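Local coordinates for putative peptide ABC-transport system periplasmic peptide-binding protein (Campylobacter jejuni, PDB 4OEV) that binds nickel(II) as the extracytoplasmic solute-binding component of an ABC-type importer, in a family generally assigned to peptide transport, at residues K52-S57 and A128-L133; V166-K169 and Y173-F176; H277-V282 and D461-Y466; F316-N319 and N323-K326. One frame throughout, in Å; residues are numbered along the deposited sequence.

Overall arrangement
The four contacts are separate points of one large solute-binding protein, and none touches another. Contacts 1, 2 and 3 lie about 30 to 33 Å apart between centres, each involving a strand of a different sheet, with contact 3 about 17 Å from the centre of the chain. Contact 4 is remote: its centre is about 56 Å from that of contact 1 and about 55 Å from that of contact 2, on the opposite side of the chain's centre from both. Along the sequence it is nested inside the loop that contact 3 closes. Nickel, held by His26, His480 and His481, and oxalate each lie about 9 Å from the side chain of Phe462 in contact 3.

Contact 1: K52-S57 and A128-L133; sequences KSWDIS and AFLDAL
Trp54 and Leu130 face each other with their CA atoms 9.4 Å apart, the nearest CA pair between the edge strand carrying residues 52-56 and the short helix 129-132, so side chains alone bridge the gap. Both point their CB atoms toward the opposing segment. Leu130 does the work on the helical side with both methyl branches. CD2 sits over a face of the Trp54 indole, 3.8 Å from the centroid of the five-membered ring and 12° off its normal, a CH-pi contact. The other branch, CD1, leans toward the nitrogen-bearing rim and reaches 3.3 Å from Trp54 NE1, with Trp54 CD1 at 3.7 Å. Trp54 presents its five-membered ring because its CG stands between the backbone N and the carbonyl carbon (chi1 52°) and the ring plane is set roughly at right angles to the plane through CA, CB and CG (chi2 88°). Two residues along the strand, Ile56 extends CD1 to meet Leu130 CD1 tip to tip at 3.9 Å, so this one methyl touches both strand residues. The contact is small, burying 129 Å² in all, and apolar apart from the indole nitrogen. It lies at the surface, away from the nickel site. Leu46 of strand 46-48 touches both Trp54 and Leu130, and Pro48 adds to the packing on the indole. Backbone bonds from Ser53 to Phe66 and from Asp55 to Asp64 join the edge strand to strand 62-67, with a classic beta bulge at Lys52 and Ser53, while Phe129 meets Tyr63 edge-to-face and packs on Phe104 of helix 101-104.

Contact 2: V166-K169 and Y173-F176; sequences VKWK and YVEF
Backbone hydrogen bonds join Val166-Lys169 to Tyr173-Phe176 in an antiparallel pairing. Glu175 N gives Lys167 O a nearly straight bond of 2.8 Å, and Lys169 and Tyr173 exchange a reciprocal pair. Glu175 O is gripped twice, by Val166 N at 2.8 Å and by Lys167 N at 3.3 Å; two residues facing one make a classic beta bulge. CH-pi contacts occupy both faces of the hairpin. On the face of Trp168 and Val174, methyl CG2 of Val174 stands 3.8 Å from the centroid of the indole five-membered ring. On the other, Lys169 CB lies over the Tyr173 ring, 4.0 Å from its centroid. The phenol comes up between the two lysines because Tyr173 CG sits between its backbone N and carbonyl carbon (chi1 69°). Lys167 approaches the ring edge instead, its CE 3.1 Å from Tyr173 OH. Of the charged groups, Lys167 NZ stays 4.6 Å from Glu175 OE1, opposite charges near each other but not in contact, whereas Glu175 OE2 forms a salt bridge with Arg191. The arrangement is a bulged beta hairpin at the margin of a mixed sheet, where strand 163-169 is outermost and strand 173-178 continues inward to strand 191-196.

Contact 3: H277-V282 and D461-Y466; sequences HDYAFV and DFALVY
Tyr279 swings its ring alongside Asp461-Ala463 through an unusual first torsion, chi1 -118°. Asp461 turns its carboxylate anti to the carbonyl carbon, beside its own backbone N, while its CB, fixed by the backbone, meets the phenol. There Tyr279 CD1 comes within 3.4 Å of Asp461 CB, and the ring and carboxylate planes stand 83° apart. Farther along the ring, Tyr279 CE1 passes Phe462 O at 3.8 Å, with the carbonyl oxygen at the ring edge near its plane. The far end of the phenol reaches Ala463, whose CB is 3.7 Å from Tyr279 OH and 3.9 Å from Tyr279 CE1. The tyrosine therefore lies along Asp461, Phe462 and Ala463, touching three successive residues. A single hydrogen bond ties the backbones: Asp461 N donates to Tyr279 O at 2.9 Å, straight at the hydrogen (170°) but arriving from above the carbonyl plane. Nearby, Phe281 pairs with Tyr459, joining strand 280-282 to the long strand 454-467 of an antiparallel sheet. Arg235 makes a cation-pi contact with Tyr279 and, with Lys237, a salt bridge to Asp461 OD2. The buried aspartate thus has two cationic partners on one oxygen, which would be expected to favour its ionised form, and Arg235 links the carboxylate and the aromatic ring that meet in this contact.

Contact 4: F316-N319 and N323-K326; sequences FKKN and NFEK
A short beta hairpin pairs Phe316-Asn319 with Asn323-Lys326 at the edge of a mixed sheet, far from the nickel site; strand 317-318 is outermost, and strand 324-326 passes the sheet on to strand 329-338. Lys317 and Glu325 form the hydrogen-bonded antiparallel pair, each backbone N reaching the other's O at 2.8 Å. Next to it Lys318 and Phe324 form the non-hydrogen-bonded pair, and here the lysine chain lies over the phenylalanine: Lys318 CG stands above the middle of the Phe324 ring, 3.8 Å from its centroid. Extended beyond CG, that lysine carries NZ on to a salt bridge with Glu308 of helix 304-313, the helix against which Phe324 packs. Phe316 CB touches Phe324 CD1 at 3.6 Å, while its own ring takes Lys326 CE over one face. Lys326 bends at chi3 (81°), and its NZ bonds to Ala314 O. Asn319 secures the turn end. Its backbone N bonds to Asn323 O, and OD1 accepts from both Asn323 N and Asp321 N. The side chain can reach across to the turn and to residues 323-325 because CG lies between backbone N and carbonyl carbon (chi1 59°). Its amide N-H is directed in the amide plane at Glu325: Asn319 ND2 meets Glu325 OE2 at 2.7 Å, nearly straight (174°), on the anti side and tilted out of the carboxylate plane.

Contact 1: K52-S57 and A128-L133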
loop_
_atom_site.group_PDB
_atom_site.type_symbol
_atom_site.label_atom_id
_atom_site.label_comp_id
_atom_site.label_asym_id
_atom_site.label_seq_id
_atom_site.Cartn_x
_atom_site.Cartn_y
_atom_site.Cartn_z
ATOM N N LYS A 52 -6.533 -7.551 24.658
ATOM C CA LYS A 52 -6.938 -6.539 25.643
ATOM C C LYS A 52 -5.802 -5.591 26.070
ATOM O O LYS A 52 -6.026 -4.395 26.276
ATOM C CB LYS A 52 -7.494 -7.219 26.949
ATOM C CG LYS A 52 -8.742 -8.093 26.790
ATOM C CD LYS A 52 -9.238 -8.732 28.131
ATOM C CE LYS A 52 -10.739 -9.167 28.022
ATOM N NZ LYS A 52 -11.447 -9.567 29.284
ATOM N N SER A 53 -4.586 -6.136 26.247
ATOM C CA SER A 53 -3.402 -5.335 26.592
ATOM C C SER A 53 -2.109 -6.111 26.342
ATOM O O SER A 53 -2.132 -7.275 25.937
ATOM C CB SER A 53 -3.414 -4.888 28.040
ATOM O OG SER A 53 -3.039 -5.958 28.914
ATOM N N TRP A 54 -0.996 -5.421 26.571
ATOM C CA TRP A 54 0.331 -5.969 26.317
ATOM C C TRP A 54 1.428 -5.185 27.054
ATOM O O TRP A 54 1.302 -3.978 27.271
ATOM C CB TRP A 54 0.612 -5.992 24.795
ATOM C CG TRP A 54 0.396 -4.675 24.098
ATOM C CD1 TRP A 54 1.299 -3.662 23.940
ATOM C CD2 TRP A 54 -0.828 -4.211 23.499
ATOM N NE1 TRP A 54 0.722 -2.613 23.250
ATOM C CE2 TRP A 54 -0.586 -2.928 22.987
ATOM C CE3 TRP A 54 -2.090 -4.774 23.327
ATOM C CZ2 TRP A 54 -1.571 -2.199 22.327
ATOM C CZ3 TRP A 54 -3.071 -4.036 22.696
ATOM C CH2 TRP A 54 -2.807 -2.770 22.208
ATOM N N ASP A 55 2.495 -5.896 27.431
ATOM C CA ASP A 55 3.692 -5.327 28.032
ATOM C C ASP A 55 4.935 -5.739 27.249
ATOM O O ASP A 55 5.111 -6.924 26.949
ATOM C CB ASP A 55 3.817 -5.794 29.509
ATOM C CG ASP A 55 2.574 -5.447 30.348
ATOM O OD1 ASP A 55 2.428 -4.265 30.736
ATOM O OD2 ASP A 55 1.690 -6.311 30.523
ATOM N N ILE A 56 5.833 -4.785 27.014
ATOM C CA ILE A 56 7.102 -5.041 26.320
ATOM C C ILE A 56 8.291 -4.831 27.242
ATOM O O ILE A 56 8.347 -3.834 27.984
ATOM C CB ILE A 56 7.268 -4.129 25.123
ATOM C CG1 ILE A 56 5.986 -4.134 24.279
ATOM C CG2 ILE A 56 8.489 -4.546 24.339
ATOM C CD1 ILE A 56 6.068 -3.341 23.018
ATOM N N SER A 57 9.248 -5.761 27.191
ATOM C CA SER A 57 10.397 -5.703 28.081
ATOM C C SER A 57 11.252 -4.479 27.755
ATOM O O SER A 57 11.119 -3.864 26.678
ATOM C CB SER A 57 11.209 -6.990 27.971
ATOM O OG SER A 57 11.916 -6.974 26.728
ATOM N N ALA A 128 8.100 -2.170 15.141
ATOM C CA ALA A 128 6.936 -2.181 14.259
ATOM C C ALA A 128 5.980 -3.341 14.566
ATOM O O ALA A 128 4.912 -3.444 13.967
ATOM C CB ALA A 128 7.370 -2.235 12.810
ATOM N N PHE A 129 6.345 -4.208 15.516
ATOM C CA PHE A 129 5.597 -5.435 15.732
ATOM C C PHE A 129 4.111 -5.223 16.094
ATOM O O PHE A 129 3.256 -6.002 15.675
ATOM C CB PHE A 129 6.258 -6.263 16.886
ATOM C CG PHE A 129 5.780 -7.675 16.979
ATOM C CD1 PHE A 129 5.546 -8.421 15.834
ATOM C CD2 PHE A 129 5.646 -8.314 18.254
ATOM C CE1 PHE A 129 5.112 -9.734 15.904
ATOM C CE2 PHE A 129 5.227 -9.624 18.334
ATOM C CZ PHE A 129 4.964 -10.357 17.179
ATOM N N LEU A 130 3.821 -4.234 16.938
ATOM C CA LEU A 130 2.437 -3.997 17.353
ATOM C C LEU A 130 1.610 -3.543 16.148
ATOM O O LEU A 130 0.464 -3.962 15.996
ATOM C CB LEU A 130 2.378 -2.957 18.463
ATOM C CG LEU A 130 2.842 -3.530 19.808
ATOM C CD1 LEU A 130 2.954 -2.412 20.835
ATOM C CD2 LEU A 130 1.876 -4.609 20.282
ATOM N N ASP A 131 2.200 -2.706 15.289
ATOM C CA ASP A 131 1.507 -2.318 14.054
ATOM C C ASP A 131 1.292 -3.565 13.231
ATOM O O ASP A 131 0.228 -3.741 12.653
ATOM C CB ASP A 131 2.301 -1.280 13.217
ATOM C CG ASP A 131 2.083 0.131 13.696
ATOM O OD1 ASP A 131 1.528 0.290 14.830
ATOM O OD2 ASP A 131 2.387 1.067 12.917
ATOM N N ALA A 132 2.305 -4.432 13.197
ATOM C CA ALA A 132 2.257 -5.660 12.395
ATOM C C ALA A 132 1.165 -6.599 12.871
ATOM O O ALA A 132 0.590 -7.353 12.074
ATOM C CB ALA A 132 3.612 -6.372 12.425
ATOM N N LEU A 133 0.908 -6.572 14.180
ATOM C CA LEU A 133 -0.101 -7.436 14.777
ATOM C C LEU A 133 -1.527 -6.908 14.562
ATOM O O LEU A 133 -2.491 -7.426 15.161
ATOM C CB LEU A 133 0.197 -7.622 16.285
ATOM C CG LEU A 133 1.418 -8.483 16.610
ATOM C CD1 LEU A 133 1.859 -8.363 18.041
ATOM C CD2 LEU A 133 1.098 -9.912 16.275
#

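Contact 2: V166-K169 and Y173-F176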
loop_
_atom_site.group_PDB
_atom_site.type_symbol
_atom_site.label_atom_id
_atom_site.label_comp_id
_atom_site.label_asym_id
_atom_site.label_seq_id
_atom_site.Cartn_x
_atom_site.Cartn_y
_atom_site.Cartn_z
ATOM N N VAL A 166 -20.222 -14.384 2.435
ATOM C CA VAL A 166 -21.405 -15.029 1.847
ATOM C C VAL A 166 -21.147 -15.701 0.493
ATOM O O VAL A 166 -21.365 -16.892 0.336
ATOM C CB VAL A 166 -22.563 -14.042 1.650
ATOM C CG1 VAL A 166 -23.717 -14.766 1.017
ATOM C CG2 VAL A 166 -22.977 -13.436 2.971
ATOM N N LYS A 167 -20.760 -14.927 -0.513
ATOM C CA LYS A 167 -20.419 -15.530 -1.790
ATOM C C LYS A 167 -19.533 -14.612 -2.602
ATOM O O LYS A 167 -19.326 -13.446 -2.255
ATOM C CB LYS A 167 -21.668 -15.882 -2.585
ATOM C CG LYS A 167 -22.444 -14.708 -3.143
ATOM C CD LYS A 167 -23.468 -15.243 -4.140
ATOM C CE LYS A 167 -24.371 -14.139 -4.672
ATOM N NZ LYS A 167 -25.345 -14.611 -5.705
ATOM N N TRP A 168 -19.031 -15.141 -3.705
ATOM C CA TRP A 168 -18.030 -14.421 -4.468
ATOM C C TRP A 168 -18.219 -14.712 -5.938
ATOM O O TRP A 168 -18.105 -15.850 -6.368
ATOM C CB TRP A 168 -16.646 -14.842 -3.980
ATOM C CG TRP A 168 -15.453 -14.191 -4.591
ATOM C CD1 TRP A 168 -15.418 -13.257 -5.597
ATOM C CD2 TRP A 168 -14.096 -14.443 -4.224
ATOM N NE1 TRP A 168 -14.106 -12.917 -5.877
ATOM C CE2 TRP A 168 -13.278 -13.627 -5.047
ATOM C CE3 TRP A 168 -13.491 -15.279 -3.271
ATOM C CZ2 TRP A 168 -11.884 -13.622 -4.951
ATOM C CZ3 TRP A 168 -12.113 -15.275 -3.166
ATOM C CH2 TRP A 168 -11.311 -14.447 -4.019
ATOM N N LYS A 169 -18.498 -13.680 -6.716
ATOM C CA LYS A 169 -18.573 -13.835 -8.151
ATOM C C LYS A 169 -17.271 -13.306 -8.723
ATOM O O LYS A 169 -17.069 -12.101 -8.801
ATOM C CB LYS A 169 -19.782 -13.087 -8.699
ATOM C CG LYS A 169 -20.174 -13.414 -10.122
ATOM C CD LYS A 169 -21.635 -13.020 -10.316
ATOM C CE LYS A 169 -21.985 -12.685 -11.756
ATOM N NZ LYS A 169 -23.353 -12.079 -11.837
ATOM N N TYR A 173 -17.558 -9.233 -7.733
ATOM C CA TYR A 173 -17.832 -8.760 -6.384
ATOM C C TYR A 173 -17.676 -9.854 -5.336
ATOM O O TYR A 173 -17.701 -11.043 -5.656
ATOM C CB TYR A 173 -19.252 -8.178 -6.303
ATOM C CG TYR A 173 -20.364 -9.209 -6.431
ATOM C CD1 TYR A 173 -20.843 -9.882 -5.306
ATOM C CD2 TYR A 173 -20.960 -9.481 -7.662
ATOM C CE1 TYR A 173 -21.859 -10.814 -5.407
ATOM C CE2 TYR A 173 -21.990 -10.409 -7.768
ATOM C CZ TYR A 173 -22.433 -11.071 -6.638
ATOM O OH TYR A 173 -23.455 -11.995 -6.721
ATOM N N VAL A 174 -17.540 -9.446 -4.078
ATOM C CA VAL A 174 -17.626 -10.380 -2.954
ATOM C C VAL A 174 -18.769 -9.857 -2.108
ATOM O O VAL A 174 -18.887 -8.641 -1.953
ATOM C CB VAL A 174 -16.310 -10.458 -2.124
ATOM C CG1 VAL A 174 -16.332 -11.641 -1.175
ATOM C CG2 VAL A 174 -15.058 -10.537 -3.043
ATOM N N GLU A 175 -19.638 -10.748 -1.625
ATOM C CA GLU A 175 -20.785 -10.361 -0.801
ATOM C C GLU A 175 -20.648 -10.869 0.647
ATOM O O GLU A 175 -20.259 -12.017 0.880
ATOM C CB GLU A 175 -22.091 -10.873 -1.410
ATOM C CG GLU A 175 -23.321 -10.652 -0.489
ATOM C CD GLU A 175 -24.586 -11.283 -1.039
ATOM O OE1 GLU A 175 -24.550 -11.638 -2.240
ATOM O OE2 GLU A 175 -25.603 -11.419 -0.280
ATOM N N PHE A 176 -20.964 -9.999 1.606
ATOM C CA PHE A 176 -20.857 -10.301 3.025
ATOM C C PHE A 176 -22.169 -10.056 3.742
ATOM O O PHE A 176 -23.033 -9.343 3.233
ATOM C CB PHE A 176 -19.795 -9.439 3.689
ATOM C CG PHE A 176 -18.463 -9.501 3.003
ATOM C CD1 PHE A 176 -18.159 -8.634 1.957
ATOM C CD2 PHE A 176 -17.520 -10.445 3.386
ATOM C CE1 PHE A 176 -16.916 -8.694 1.314
ATOM C CE2 PHE A 176 -16.259 -10.504 2.728
ATOM C CZ PHE A 176 -15.976 -9.634 1.695
#

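Contact 3: H277-V282 and D461-Y466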
loop_
_atom_site.group_PDB
_atom_site.type_symbol
_atom_site.label_atom_id
_atom_site.label_comp_id
_atom_site.label_asym_id
_atom_site.label_seq_id
_atom_site.Cartn_x
_atom_site.Cartn_y
_atom_site.Cartn_z
ATOM N N HIS A 277 -4.576 19.555 -9.438
ATOM C CA HIS A 277 -5.489 20.581 -8.929
ATOM C C HIS A 277 -5.398 20.723 -7.427
ATOM O O HIS A 277 -6.419 20.848 -6.751
ATOM C CB HIS A 277 -6.931 20.267 -9.324
ATOM C CG HIS A 277 -7.119 20.002 -10.786
ATOM N ND1 HIS A 277 -6.840 20.943 -11.756
ATOM C CD2 HIS A 277 -7.585 18.912 -11.443
ATOM C CE1 HIS A 277 -7.111 20.439 -12.949
ATOM N NE2 HIS A 277 -7.567 19.208 -12.785
ATOM N N ASP A 278 -4.181 20.631 -6.910
ATOM C CA ASP A 278 -3.930 20.744 -5.470
ATOM C C ASP A 278 -4.723 19.706 -4.605
ATOM O O ASP A 278 -5.076 19.953 -3.445
ATOM C CB ASP A 278 -4.204 22.196 -5.035
ATOM C CG ASP A 278 -3.249 23.199 -5.726
ATOM O OD1 ASP A 278 -2.026 22.909 -5.781
ATOM O OD2 ASP A 278 -3.717 24.253 -6.237
ATOM N N TYR A 279 -5.024 18.563 -5.222
ATOM C CA TYR A 279 -5.411 17.347 -4.514
ATOM C C TYR A 279 -4.155 16.514 -4.289
ATOM O O TYR A 279 -4.195 15.273 -4.236
ATOM C CB TYR A 279 -6.436 16.565 -5.314
ATOM C CG TYR A 279 -7.755 16.429 -4.604
ATOM C CD1 TYR A 279 -8.047 15.273 -3.883
ATOM C CD2 TYR A 279 -8.705 17.443 -4.646
ATOM C CE1 TYR A 279 -9.254 15.123 -3.216
ATOM C CE2 TYR A 279 -9.936 17.304 -3.981
ATOM C CZ TYR A 279 -10.194 16.134 -3.260
ATOM O OH TYR A 279 -11.392 15.961 -2.594
ATOM N N ALA A 280 -3.023 17.203 -4.165
ATOM C CA ALA A 280 -1.720 16.528 -4.084
ATOM C C ALA A 280 -0.642 17.487 -3.583
ATOM O O ALA A 280 -0.840 18.703 -3.599
ATOM C CB ALA A 280 -1.343 15.962 -5.437
ATOM N N PHE A 281 0.491 16.950 -3.143
ATOM C CA PHE A 281 1.627 17.806 -2.865
ATOM C C PHE A 281 2.861 17.136 -3.475
ATOM O O PHE A 281 2.878 15.913 -3.689
ATOM C CB PHE A 281 1.785 18.147 -1.349
ATOM C CG PHE A 281 2.348 17.037 -0.447
ATOM C CD1 PHE A 281 3.728 16.775 -0.378
ATOM C CD2 PHE A 281 1.503 16.354 0.459
ATOM C CE1 PHE A 281 4.232 15.776 0.499
ATOM C CE2 PHE A 281 1.987 15.377 1.344
ATOM C CZ PHE A 281 3.343 15.080 1.369
ATOM N N VAL A 282 3.840 17.958 -3.851
ATOM C CA VAL A 282 5.061 17.437 -4.485
ATOM C C VAL A 282 5.768 16.441 -3.554
ATOM O O VAL A 282 5.949 16.744 -2.373
ATOM C CB VAL A 282 6.035 18.552 -4.855
ATOM C CG1 VAL A 282 7.325 17.931 -5.461
ATOM C CG2 VAL A 282 5.360 19.554 -5.830
ATOM N N ASP A 461 -4.189 13.248 -2.197
ATOM C CA ASP A 461 -5.410 13.166 -1.406
ATOM C C ASP A 461 -6.371 12.278 -2.164
ATOM O O ASP A 461 -6.256 12.104 -3.380
ATOM C CB ASP A 461 -6.071 14.516 -1.175
ATOM C CG ASP A 461 -5.418 15.301 -0.103
ATOM O OD1 ASP A 461 -4.455 14.785 0.483
ATOM O OD2 ASP A 461 -5.893 16.423 0.178
ATOM N N PHE A 462 -7.351 11.745 -1.452
ATOM C CA PHE A 462 -8.348 10.924 -2.109
ATOM C C PHE A 462 -9.699 11.558 -1.929
ATOM O O PHE A 462 -9.965 12.201 -0.915
ATOM C CB PHE A 462 -8.330 9.486 -1.566
ATOM C CG PHE A 462 -7.220 8.663 -2.146
ATOM C CD1 PHE A 462 -7.399 8.011 -3.356
ATOM C CD2 PHE A 462 -6.012 8.554 -1.495
ATOM C CE1 PHE A 462 -6.369 7.274 -3.950
ATOM C CE2 PHE A 462 -4.958 7.807 -2.084
ATOM C CZ PHE A 462 -5.146 7.166 -3.291
ATOM N N ALA A 463 -10.546 11.371 -2.933
ATOM C CA ALA A 463 -11.904 11.867 -2.862
ATOM C C ALA A 463 -12.856 10.689 -2.718
ATOM O O ALA A 463 -13.046 9.918 -3.662
ATOM C CB ALA A 463 -12.249 12.728 -4.136
ATOM N N LEU A 464 -13.430 10.535 -1.523
ATOM C CA LEU A 464 -14.469 9.541 -1.323
ATOM C C LEU A 464 -15.798 10.117 -1.743
ATOM O O LEU A 464 -16.343 11.034 -1.094
ATOM C CB LEU A 464 -14.524 9.061 0.148
ATOM C CG LEU A 464 -15.689 8.124 0.497
ATOM C CD1 LEU A 464 -15.826 6.969 -0.488
ATOM C CD2 LEU A 464 -15.489 7.598 1.942
ATOM N N VAL A 465 -16.352 9.581 -2.817
ATOM C CA VAL A 465 -17.629 10.127 -3.260
ATOM C C VAL A 465 -18.767 9.215 -2.847
ATOM O O VAL A 465 -18.754 8.021 -3.142
ATOM C CB VAL A 465 -17.708 10.335 -4.759
ATOM C CG1 VAL A 465 -19.057 10.924 -5.099
ATOM C CG2 VAL A 465 -16.578 11.248 -5.236
ATOM N N TYR A 466 -19.759 9.756 -2.179
ATOM C CA TYR A 466 -20.751 8.847 -1.601
ATOM C C TYR A 466 -22.198 9.332 -1.740
ATOM O O TYR A 466 -22.530 10.513 -1.555
ATOM C CB TYR A 466 -20.408 8.575 -0.104
ATOM C CG TYR A 466 -20.433 9.844 0.741
ATOM C CD1 TYR A 466 -19.294 10.655 0.850
ATOM C CD2 TYR A 466 -21.591 10.255 1.374
ATOM C CE1 TYR A 466 -19.336 11.840 1.571
ATOM C CE2 TYR A 466 -21.635 11.434 2.114
ATOM C CZ TYR A 466 -20.489 12.206 2.208
ATOM O OH TYR A 466 -20.528 13.373 2.924
#

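Contact 4: F316-N319 and N323-K326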
loop_
_atom_site.group_PDB
_atom_site.type_symbol
_atom_site.label_atom_id
_atom_site.label_comp_id
_atom_site.label_asym_id
_atom_site.label_seq_id
_atom_site.Cartn_x
_atom_site.Cartn_y
_atom_site.Cartn_z
ATOM N N PHE A 316 26.765 11.209 -23.428
ATOM C CA PHE A 316 25.768 11.381 -24.493
ATOM C C PHE A 316 25.972 12.700 -25.244
ATOM O O PHE A 316 26.541 13.666 -24.719
ATOM C CB PHE A 316 24.324 11.303 -23.928
ATOM C CG PHE A 316 23.935 9.945 -23.430
ATOM C CD1 PHE A 316 24.160 9.558 -22.095
ATOM C CD2 PHE A 316 23.335 9.035 -24.291
ATOM C CE1 PHE A 316 23.823 8.318 -21.644
ATOM C CE2 PHE A 316 22.966 7.756 -23.823
ATOM C CZ PHE A 316 23.224 7.405 -22.502
ATOM N N LYS A 317 25.534 12.736 -26.498
ATOM C CA LYS A 317 25.651 13.958 -27.306
ATOM C C LYS A 317 24.386 14.114 -28.126
ATOM O O LYS A 317 23.918 13.126 -28.679
ATOM C CB LYS A 317 26.889 13.881 -28.221
ATOM C CG LYS A 317 26.998 15.045 -29.241
ATOM C CD LYS A 317 28.243 14.859 -30.164
ATOM C CE LYS A 317 28.061 15.581 -31.510
ATOM N NZ LYS A 317 26.888 15.066 -32.310
ATOM N N LYS A 318 23.800 15.310 -28.174
ATOM C CA LYS A 318 22.614 15.544 -29.009
ATOM C C LYS A 318 22.906 15.305 -30.487
ATOM O O LYS A 318 23.846 15.868 -31.036
ATOM C CB LYS A 318 22.077 16.960 -28.800
ATOM C CG LYS A 318 21.174 17.078 -27.564
ATOM C CD LYS A 318 20.385 18.365 -27.571
ATOM C CE LYS A 318 19.684 18.609 -26.249
ATOM N NZ LYS A 318 18.591 19.626 -26.455
ATOM N N ASN A 319 22.139 14.434 -31.129
ATOM C CA ASN A 319 22.428 14.187 -32.535
ATOM C C ASN A 319 21.746 15.283 -33.391
ATOM O O ASN A 319 21.244 16.261 -32.837
ATOM C CB ASN A 319 22.004 12.771 -32.958
ATOM C CG ASN A 319 20.533 12.503 -32.745
ATOM O OD1 ASN A 319 19.723 13.425 -32.656
ATOM N ND2 ASN A 319 20.178 11.211 -32.607
ATOM N N ASN A 323 18.337 14.714 -30.271
ATOM C CA ASN A 323 18.218 13.627 -29.286
ATOM C C ASN A 323 19.558 13.127 -28.792
ATOM O O ASN A 323 20.451 12.828 -29.585
ATOM C CB ASN A 323 17.426 12.470 -29.887
ATOM C CG ASN A 323 16.004 12.871 -30.260
ATOM O OD1 ASN A 323 15.360 13.653 -29.555
ATOM N ND2 ASN A 323 15.525 12.370 -31.397
ATOM N N PHE A 324 19.679 12.985 -27.483
ATOM C CA PHE A 324 20.912 12.503 -26.901
ATOM C C PHE A 324 21.206 11.087 -27.377
ATOM O O PHE A 324 20.336 10.200 -27.397
ATOM C CB PHE A 324 20.847 12.553 -25.361
ATOM C CG PHE A 324 21.275 13.880 -24.801
ATOM C CD1 PHE A 324 22.595 14.278 -24.891
ATOM C CD2 PHE A 324 20.358 14.733 -24.205
ATOM C CE1 PHE A 324 22.994 15.495 -24.382
ATOM C CE2 PHE A 324 20.746 15.966 -23.709
ATOM C CZ PHE A 324 22.058 16.344 -23.786
ATOM N N GLU A 325 22.471 10.878 -27.699
ATOM C CA GLU A 325 22.921 9.655 -28.331
ATOM C C GLU A 325 24.298 9.295 -27.788
ATOM O O GLU A 325 25.152 10.177 -27.573
ATOM C CB GLU A 325 22.979 9.882 -29.852
ATOM C CG GLU A 325 23.134 8.633 -30.712
ATOM C CD GLU A 325 23.222 8.981 -32.190
ATOM O OE1 GLU A 325 24.329 8.857 -32.735
ATOM O OE2 GLU A 325 22.184 9.366 -32.801
ATOM N N LYS A 326 24.533 7.999 -27.625
ATOM C CA LYS A 326 25.861 7.531 -27.256
ATOM C C LYS A 326 26.173 6.240 -27.987
ATOM O O LYS A 326 25.368 5.304 -27.969
ATOM C CB LYS A 326 25.966 7.335 -25.750
ATOM C CG LYS A 326 27.300 6.673 -25.343
ATOM C CD LYS A 326 27.637 6.963 -23.917
ATOM C CE LYS A 326 26.920 6.090 -23.008
ATOM N NZ LYS A 326 27.542 6.228 -21.653
#